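Local coordinates for mucosa-associated lymphoid tissue lymphoma translocation protein 1 (Isoform 2) (Homo sapiens, PDB 3BFO), which is a paracaspase, probably acting as a cysteine protease, that carries immunoglobulin-like domains, at residues Ser30-Asn40 / His61-Asp72. Sequence-based numbering, arbitrary orientation. Where two conformers were deposited one is given.
Sequences SPIPHYQWFKN and HQGTYWCHVYND
Lys39 lies along Tyr65 in a non-hydrogen-bonded pair of the antiparallel strands 34-39 and 63-70. Its CB lies over the ring face, nearest CE1, CG sits over the same face 3.8 Å from the centroid, and CD reaches Tyr65 OH at 3.2 Å. With CG anti to the backbone N (chi1 176°), the long aliphatic chain follows the ring; CE stays 4.1 Å from Tyr65 OH, and a bend at chi3 (57°) carries NZ to a water. The water accepts from NZ and donates to Tyr65 OH, which in turn donates to His61 O at 2.6 Å, tying the turn before the strand to the ring. Were Tyr65 replaced by alanine, His61 O would probably lose its donor and the water its acceptor, and the lysine methylenes their flat support. On the other face of the sheet, Phe38 forms an offset stack with the six-membered ring of Trp66, planes at 10°. Back on the Tyr65 face, small Cys67 fits beneath the Trp37 indole, its CB 3.6 Å from the six-membered ring centroid, while Val69 touches Cys25 of strand 21-28. A cysteine and a tryptophan facing the opposite sheet are hallmarks of the immunoglobulin beta-sandwich, here its paired C and F strands.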
loop_
_atom_site.group_PDB
_atom_site.type_symbol
_atom_site.label_atom_id
_atom_site.label_comp_id
_atom_site.label_asym_id
_atom_site.label_seq_id
_atom_site.Cartn_x
_atom_site.Cartn_y
_atom_site.Cartn_z
ATOM N N SER A 30 -15.260 -7.028 9.841
ATOM C CA SER A 30 -16.155 -6.119 10.544
ATOM C C SER A 30 -15.682 -6.082 11.978
ATOM O O SER A 30 -15.602 -7.172 12.602
ATOM C CB SER A 30 -17.591 -6.679 10.477
ATOM O OG SER A 30 -18.491 -5.822 11.175
ATOM N N PRO A 31 -15.457 -4.881 12.543
ATOM C CA PRO A 31 -15.654 -3.578 11.897
ATOM C C PRO A 31 -14.832 -3.389 10.628
ATOM O O PRO A 31 -13.783 -4.028 10.405
ATOM C CB PRO A 31 -15.170 -2.579 12.967
ATOM C CG PRO A 31 -15.390 -3.335 14.264
ATOM C CD PRO A 31 -15.062 -4.746 13.955
ATOM N N ILE A 32 -15.312 -2.474 9.818
ATOM C CA ILE A 32 -14.743 -2.236 8.497
ATOM C C ILE A 32 -13.257 -1.879 8.617
ATOM O O ILE A 32 -12.887 -1.030 9.402
ATOM C CB ILE A 32 -15.493 -1.125 7.791
ATOM C CG1 ILE A 32 -16.935 -1.469 7.547
ATOM C CG2 ILE A 32 -14.813 -0.677 6.491
ATOM C CD1 ILE A 32 -17.752 -0.219 7.382
ATOM N N PRO A 33 -12.380 -2.540 7.861
ATOM C CA PRO A 33 -10.941 -2.220 7.943
ATOM C C PRO A 33 -10.608 -0.808 7.538
ATOM O O PRO A 33 -11.202 -0.246 6.607
ATOM C CB PRO A 33 -10.291 -3.232 7.016
ATOM C CG PRO A 33 -11.294 -4.369 6.958
ATOM C CD PRO A 33 -12.628 -3.727 7.039
ATOM N N HIS A 34 -9.594 -0.275 8.209
ATOM C CA HIS A 34 -8.893 0.940 7.857
ATOM C C HIS A 34 -7.508 0.578 7.323
ATOM O O HIS A 34 -6.993 -0.512 7.552
ATOM C CB HIS A 34 -8.707 1.770 9.122
ATOM C CG HIS A 34 -9.975 2.267 9.695
ATOM N ND1 HIS A 34 -10.723 1.569 10.621
ATOM C CD2 HIS A 34 -10.618 3.436 9.491
ATOM C CE1 HIS A 34 -11.770 2.297 10.969
ATOM N NE2 HIS A 34 -11.745 3.427 10.281
ATOM N N TYR A 35 -6.948 1.567 6.621
ATOM C CA TYR A 35 -5.693 1.351 5.868
ATOM C C TYR A 35 -4.737 2.504 6.175
ATOM O O TYR A 35 -5.155 3.656 6.332
ATOM C CB TYR A 35 -5.984 1.390 4.350
ATOM C CG TYR A 35 -6.953 0.308 3.915
ATOM C CD1 TYR A 35 -6.512 -0.937 3.485
ATOM C CD2 TYR A 35 -8.324 0.516 4.024
ATOM C CE1 TYR A 35 -7.419 -1.928 3.161
ATOM C CE2 TYR A 35 -9.234 -0.451 3.739
ATOM C CZ TYR A 35 -8.784 -1.698 3.302
ATOM O OH TYR A 35 -9.714 -2.693 3.014
ATOM N N GLN A 36 -3.447 2.191 6.144
ATOM C CA GLN A 36 -2.430 3.247 6.179
ATOM C C GLN A 36 -1.199 2.718 5.427
ATOM O O GLN A 36 -0.669 1.682 5.781
ATOM C CB GLN A 36 -2.046 3.603 7.612
ATOM C CG GLN A 36 -0.842 4.621 7.687
ATOM C CD GLN A 36 -1.107 5.970 7.055
ATOM O OE1 GLN A 36 -2.021 6.702 7.415
ATOM N NE2 GLN A 36 -0.302 6.296 6.069
ATOM N N TRP A 37 -0.791 3.450 4.382
ATOM C CA TRP A 37 0.358 3.046 3.603
ATOM C C TRP A 37 1.656 3.569 4.191
ATOM O O TRP A 37 1.717 4.640 4.802
ATOM C CB TRP A 37 0.238 3.599 2.169
ATOM C CG TRP A 37 -0.790 2.834 1.363
ATOM C CD1 TRP A 37 -2.116 3.127 1.233
ATOM C CD2 TRP A 37 -0.575 1.625 0.653
ATOM N NE1 TRP A 37 -2.749 2.172 0.439
ATOM C CE2 TRP A 37 -1.814 1.240 0.097
ATOM C CE3 TRP A 37 0.529 0.842 0.394
ATOM C CZ2 TRP A 37 -1.965 0.072 -0.689
ATOM C CZ3 TRP A 37 0.372 -0.318 -0.360
ATOM C CH2 TRP A 37 -0.856 -0.704 -0.880
ATOM N N PHE A 38 2.721 2.802 3.969
ATOM C CA PHE A 38 4.059 3.121 4.434
ATOM C C PHE A 38 5.022 2.967 3.288
ATOM O O PHE A 38 4.847 2.125 2.421
ATOM C CB PHE A 38 4.468 2.182 5.566
ATOM C CG PHE A 38 3.668 2.421 6.828
ATOM C CD1 PHE A 38 4.148 3.247 7.838
ATOM C CD2 PHE A 38 2.403 1.854 6.991
ATOM C CE1 PHE A 38 3.378 3.534 9.005
ATOM C CE2 PHE A 38 1.649 2.125 8.139
ATOM C CZ PHE A 38 2.116 2.988 9.135
ATOM N N LYS A 39 6.022 3.832 3.262
ATOM C CA LYS A 39 7.165 3.617 2.386
ATOM C C LYS A 39 8.409 3.811 3.243
ATOM O O LYS A 39 8.494 4.722 4.054
ATOM C CB LYS A 39 7.187 4.599 1.229
ATOM C CG LYS A 39 8.432 4.437 0.359
ATOM C CD LYS A 39 8.555 5.489 -0.739
ATOM C CE LYS A 39 8.569 6.948 -0.261
ATOM N NZ LYS A 39 8.180 7.904 -1.375
ATOM N N ASN A 40 9.394 2.964 3.008
ATOM C CA ASN A 40 10.722 3.073 3.703
ATOM C C ASN A 40 10.527 3.430 5.179
ATOM O O ASN A 40 11.165 4.387 5.717
ATOM C CB ASN A 40 11.603 4.110 3.018
ATOM C CG ASN A 40 11.916 3.763 1.580
ATOM O OD1 ASN A 40 11.812 2.615 1.178
ATOM N ND2 ASN A 40 12.305 4.766 0.797
ATOM N N HIS A 61 10.200 8.049 -5.832
ATOM C CA HIS A 61 9.139 7.087 -5.483
ATOM C C HIS A 61 9.637 5.651 -5.380
ATOM O O HIS A 61 8.858 4.757 -5.025
ATOM C CB HIS A 61 8.036 7.176 -6.514
ATOM C CG HIS A 61 7.504 8.550 -6.669
ATOM N ND1 HIS A 61 6.710 9.186 -5.731
ATOM C CD2 HIS A 61 7.715 9.429 -7.663
ATOM C CE1 HIS A 61 6.472 10.416 -6.150
ATOM N NE2 HIS A 61 7.061 10.581 -7.319
ATOM N N GLN A 62 10.925 5.399 -5.648
ATOM C CA GLN A 62 11.472 4.067 -5.478
ATOM C C GLN A 62 11.456 3.734 -3.992
ATOM O O GLN A 62 11.660 4.614 -3.144
ATOM C CB GLN A 62 12.912 4.044 -5.979
ATOM C CG GLN A 62 13.579 2.677 -6.018
ATOM C CD GLN A 62 14.753 2.673 -6.985
ATOM O OE1 GLN A 62 14.679 2.128 -8.092
ATOM N NE2 GLN A 62 15.844 3.307 -6.573
ATOM N N GLY A 63 11.178 2.488 -3.664
ATOM C CA GLY A 63 11.269 2.095 -2.259
ATOM C C GLY A 63 10.468 0.854 -1.996
ATOM O O GLY A 63 9.945 0.189 -2.919
ATOM N N THR A 64 10.371 0.556 -0.693
ATOM C CA THR A 64 9.705 -0.632 -0.239
ATOM C C THR A 64 8.418 -0.144 0.423
ATOM O O THR A 64 8.511 0.715 1.303
ATOM C CB THR A 64 10.564 -1.414 0.798
ATOM O OG1 THR A 64 11.800 -1.747 0.178
ATOM C CG2 THR A 64 9.790 -2.663 1.167
ATOM N N TYR A 65 7.268 -0.678 -0.014
ATOM C CA TYR A 65 5.939 -0.198 0.472
ATOM C C TYR A 65 5.175 -1.324 1.094
ATOM O O TYR A 65 5.332 -2.483 0.747
ATOM C CB TYR A 65 5.101 0.304 -0.694
ATOM C CG TYR A 65 5.607 1.560 -1.411
ATOM C CD1 TYR A 65 4.974 2.793 -1.219
ATOM C CD2 TYR A 65 6.710 1.512 -2.273
ATOM C CE1 TYR A 65 5.390 3.947 -1.871
ATOM C CE2 TYR A 65 7.125 2.682 -2.926
ATOM C CZ TYR A 65 6.466 3.855 -2.735
ATOM O OH TYR A 65 6.841 4.993 -3.403
ATOM N N TRP A 66 4.278 -0.961 2.001
ATOM C CA TRP A 66 3.304 -1.911 2.531
ATOM C C TRP A 66 2.166 -1.100 3.147
ATOM O O TRP A 66 2.269 0.107 3.311
ATOM C CB TRP A 66 3.918 -2.817 3.589
ATOM C CG TRP A 66 4.666 -2.036 4.550
ATOM C CD1 TRP A 66 5.957 -1.477 4.395
ATOM C CD2 TRP A 66 4.314 -1.853 5.871
ATOM N NE1 TRP A 66 6.320 -0.858 5.549
ATOM C CE2 TRP A 66 5.318 -1.062 6.476
ATOM C CE3 TRP A 66 3.171 -2.171 6.611
ATOM C CZ2 TRP A 66 5.227 -0.626 7.840
ATOM C CZ3 TRP A 66 3.094 -1.742 7.944
ATOM C CH2 TRP A 66 4.119 -0.992 8.548
ATOM N N CYS A 67 1.087 -1.814 3.428
ATOM C CA CYS A 67 -0.105 -1.206 3.990
ATOM C C CYS A 67 -0.437 -1.891 5.291
ATOM O O CYS A 67 -0.497 -3.115 5.337
ATOM C CB CYS A 67 -1.248 -1.334 2.976
ATOM S SG CYS A 67 -2.719 -0.420 3.397
ATOM N N HIS A 68 -0.673 -1.095 6.330
ATOM C CA HIS A 68 -1.199 -1.623 7.589
ATOM C C HIS A 68 -2.705 -1.562 7.537
ATOM O O HIS A 68 -3.283 -0.515 7.233
ATOM C CB HIS A 68 -0.679 -0.806 8.777
ATOM C CG HIS A 68 -1.085 -1.375 10.089
ATOM N ND1 HIS A 68 -0.633 -2.591 10.536
ATOM C CD2 HIS A 68 -1.937 -0.926 11.042
ATOM C CE1 HIS A 68 -1.134 -2.851 11.730
ATOM N NE2 HIS A 68 -1.967 -1.879 12.047
ATOM N N VAL A 69 -3.340 -2.704 7.800
ATOM C CA VAL A 69 -4.789 -2.823 7.701
ATOM C C VAL A 69 -5.313 -3.186 9.074
ATOM O O VAL A 69 -4.783 -4.066 9.733
ATOM C CB VAL A 69 -5.183 -3.893 6.672
ATOM C CG1 VAL A 69 -6.659 -3.914 6.484
ATOM C CG2 VAL A 69 -4.508 -3.607 5.333
ATOM N N TYR A 70 -6.341 -2.465 9.555
ATOM C CA TYR A 70 -6.659 -2.638 10.972
ATOM C C TYR A 70 -8.082 -2.243 11.298
ATOM O O TYR A 70 -8.711 -1.403 10.600
ATOM C CB TYR A 70 -5.690 -1.809 11.850
ATOM C CG TYR A 70 -5.808 -0.323 11.679
ATOM C CD1 TYR A 70 -6.519 0.442 12.596
ATOM C CD2 TYR A 70 -5.252 0.332 10.575
ATOM C CE1 TYR A 70 -6.642 1.780 12.446
ATOM C CE2 TYR A 70 -5.363 1.699 10.425
ATOM C CZ TYR A 70 -6.085 2.408 11.346
ATOM O OH TYR A 70 -6.245 3.752 11.215
ATOM N N ASN A 71 -8.569 -2.806 12.383
ATOM C CA ASN A 71 -9.772 -2.282 13.015
ATOM C C ASN A 71 -9.547 -2.323 14.517
ATOM O O ASN A 71 -8.412 -2.386 14.964
ATOM C CB ASN A 71 -11.006 -3.019 12.533
ATOM C CG ASN A 71 -11.013 -4.488 12.883
ATOM O OD1 ASN A 71 -10.292 -4.929 13.778
ATOM N ND2 ASN A 71 -11.859 -5.261 12.208
ATOM N N ASP A 72 -10.620 -2.178 15.317
ATOM C CA ASP A 72 -10.475 -2.124 16.764
ATOM C C ASP A 72 -10.317 -3.470 17.438
ATOM O O ASP A 72 -10.328 -3.531 18.660
ATOM C CB ASP A 72 -11.622 -1.276 17.367
ATOM C CG ASP A 72 -12.977 -1.920 17.223
ATOM O OD1 ASP A 72 -13.040 -3.075 16.768
ATOM O OD2 ASP A 72 -13.980 -1.287 17.644
HETATM O O HOH W 1 -5.676 4.909 8.830
HETATM O O HOH W 2 5.862 7.515 -2.979
#